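Local coordinates for protein shikimate kinase (Bacteroides thetaiotaomicron, PDB 3VAA) that probably catalyses the ATP-dependent, magnesium-requiring phosphorylation of the 3-hydroxyl group of shikimate, a late step of chorismate biosynthesis, at residues 46-51 / 185-190. Sequence-based numbering, arbitrary orientation.
Sequences ARKLNV and QIESSV
Carboxylate oxygen OE2 of Glu-187 is gripped by two donors: Lys-48 NZ, which reaches it from the facing helix at 3.1 Å, and the side-chain amide of Gln-191, one turn further along its own helix. The lysine bond is a salt bridge and uses the syn lone pair of OE2. The two side chains meet at about a right angle, both bent at chi2 (68° in Lys-48, 61° in Glu-187). Lys-48 runs past methyl CG1 of Val-190 with its CB (3.6 Å), CG (a tight 3.5 Å) and CD, then outward, where NZ meets the carboxylate. CB of Val-190 already points to the other helix, and chi1 of 163° sets CG1 anti to the backbone N, against the lysine; the valine also packs on Leu-41 and Ala-44, one to two turns earlier in helix 38-49. Soon after Lys-48 that helix ends in a Schellman motif with Asn-50, at positive phi, as C-prime residue: Val-51 N bonds to Ala-46 O at 3.0 Å, and Asn-50 N weakly to Arg-47 O. The contact thus joins the C-terminal end of helix 38-49, whose first turn probably belongs to the ATP-binding P-loop, to the C-terminal helix 183-196. Its chemistry is graded, a buried valine methyl under the aliphatic part of an exposed lysine, whose charge is paired at the solvent-facing edge, where water probably weakens the attraction.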
loop_
_atom_site.group_PDB
_atom_site.type_symbol
_atom_site.label_atom_id
_atom_site.label_comp_id
_atom_site.label_asym_id
_atom_site.label_seq_id
_atom_site.Cartn_x
_atom_site.Cartn_y
_atom_site.Cartn_z
ATOM N N ALA A 46 13.196 0.725 -2.728
ATOM C CA ALA A 46 13.656 -0.042 -3.893
ATOM C C ALA A 46 14.954 0.537 -4.435
ATOM O O ALA A 46 15.887 -0.208 -4.738
ATOM C CB ALA A 46 12.581 -0.089 -4.983
ATOM N N ARG A 47 15.000 1.862 -4.559
ATOM C CA ARG A 47 16.215 2.549 -5.009
ATOM C C ARG A 47 17.411 2.175 -4.128
ATOM O O ARG A 47 18.496 1.852 -4.638
ATOM C CB ARG A 47 16.014 4.078 -5.061
ATOM C CG ARG A 47 15.404 4.582 -6.383
ATOM C CD ARG A 47 15.398 6.136 -6.544
ATOM N NE ARG A 47 14.232 6.751 -5.892
ATOM C CZ ARG A 47 14.225 7.386 -4.716
ATOM N NH1 ARG A 47 13.071 7.872 -4.250
ATOM N NH2 ARG A 47 15.340 7.548 -4.003
ATOM N N LYS A 48 17.195 2.201 -2.814
ATOM C CA LYS A 48 18.220 1.855 -1.822
ATOM C C LYS A 48 18.711 0.413 -2.004
ATOM O O LYS A 48 19.917 0.152 -1.932
ATOM C CB LYS A 48 17.639 2.008 -0.405
ATOM C CG LYS A 48 18.658 1.897 0.731
ATOM C CD LYS A 48 19.613 3.073 0.715
ATOM C CE LYS A 48 20.490 3.113 1.956
ATOM N NZ LYS A 48 21.324 4.337 1.965
ATOM N N LEU A 49 17.772 -0.514 -2.224
ATOM C CA LEU A 49 18.100 -1.926 -2.433
ATOM C C LEU A 49 18.558 -2.217 -3.872
ATOM O O LEU A 49 19.029 -3.307 -4.166
ATOM C CB LEU A 49 16.890 -2.812 -2.112
ATOM C CG LEU A 49 16.351 -2.819 -0.682
ATOM C CD1 LEU A 49 15.151 -3.747 -0.580
ATOM C CD2 LEU A 49 17.431 -3.248 0.290
ATOM N N ASN A 50 18.403 -1.234 -4.750
ATOM C CA ASN A 50 18.727 -1.359 -6.165
ATOM C C ASN A 50 17.899 -2.467 -6.836
ATOM O O ASN A 50 18.420 -3.303 -7.574
ATOM C CB ASN A 50 20.240 -1.569 -6.387
ATOM C CG ASN A 50 20.669 -1.257 -7.809
ATOM O OD1 ASN A 50 21.723 -1.700 -8.263
ATOM N ND2 ASN A 50 19.845 -0.494 -8.523
ATOM N N VAL A 51 16.608 -2.483 -6.534
ATOM C CA VAL A 51 15.670 -3.427 -7.152
ATOM C C VAL A 51 14.514 -2.591 -7.700
ATOM O O VAL A 51 14.313 -1.450 -7.263
ATOM C CB VAL A 51 15.139 -4.475 -6.160
ATOM C CG1 VAL A 51 16.273 -5.317 -5.588
ATOM C CG2 VAL A 51 14.350 -3.809 -5.050
ATOM N N GLN A 185 13.829 12.732 6.162
ATOM C CA GLN A 185 12.870 11.807 6.773
ATOM C C GLN A 185 12.712 10.528 5.960
ATOM O O GLN A 185 12.617 9.448 6.521
ATOM C CB GLN A 185 11.503 12.473 6.916
ATOM C CG GLN A 185 11.496 13.589 7.916
ATOM C CD GLN A 185 10.185 14.320 7.967
ATOM O OE1 GLN A 185 9.118 13.723 7.854
ATOM N NE2 GLN A 185 10.261 15.640 8.117
ATOM N N ILE A 186 12.661 10.659 4.635
ATOM C CA ILE A 186 12.522 9.487 3.767
ATOM C C ILE A 186 13.774 8.628 3.890
ATOM O O ILE A 186 13.668 7.418 4.091
ATOM C CB ILE A 186 12.254 9.867 2.304
ATOM C CG1 ILE A 186 10.889 10.531 2.173
ATOM C CG2 ILE A 186 12.329 8.629 1.410
ATOM C CD1 ILE A 186 10.632 11.128 0.804
ATOM N N GLU A 187 14.956 9.249 3.821
ATOM C CA GLU A 187 16.212 8.504 3.963
ATOM C C GLU A 187 16.297 7.802 5.318
ATOM O O GLU A 187 16.754 6.669 5.396
ATOM C CB GLU A 187 17.434 9.431 3.786
ATOM C CG GLU A 187 18.805 8.763 4.037
ATOM C CD GLU A 187 19.094 7.598 3.095
ATOM O OE1 GLU A 187 18.448 7.507 2.029
ATOM O OE2 GLU A 187 19.977 6.776 3.422
ATOM N N SER A 188 15.861 8.488 6.379
ATOM C CA SER A 188 15.869 7.933 7.721
ATOM C C SER A 188 14.944 6.716 7.810
ATOM O O SER A 188 15.286 5.686 8.412
ATOM C CB SER A 188 15.404 8.987 8.722
ATOM O OG SER A 188 15.458 8.462 10.022
ATOM N N SER A 189 13.771 6.860 7.210
ATOM C CA SER A 189 12.774 5.791 7.204
ATOM C C SER A 189 13.281 4.594 6.435
ATOM O O SER A 189 13.137 3.459 6.883
ATOM C CB SER A 189 11.453 6.292 6.634
ATOM O OG SER A 189 10.883 7.248 7.515
ATOM N N VAL A 190 13.868 4.849 5.271
ATOM C CA VAL A 190 14.458 3.779 4.473
ATOM C C VAL A 190 15.480 2.989 5.291
ATOM O O VAL A 190 15.474 1.758 5.277
ATOM C CB VAL A 190 15.126 4.348 3.210
ATOM C CG1 VAL A 190 16.077 3.334 2.605
ATOM C CG2 VAL A 190 14.056 4.798 2.212
#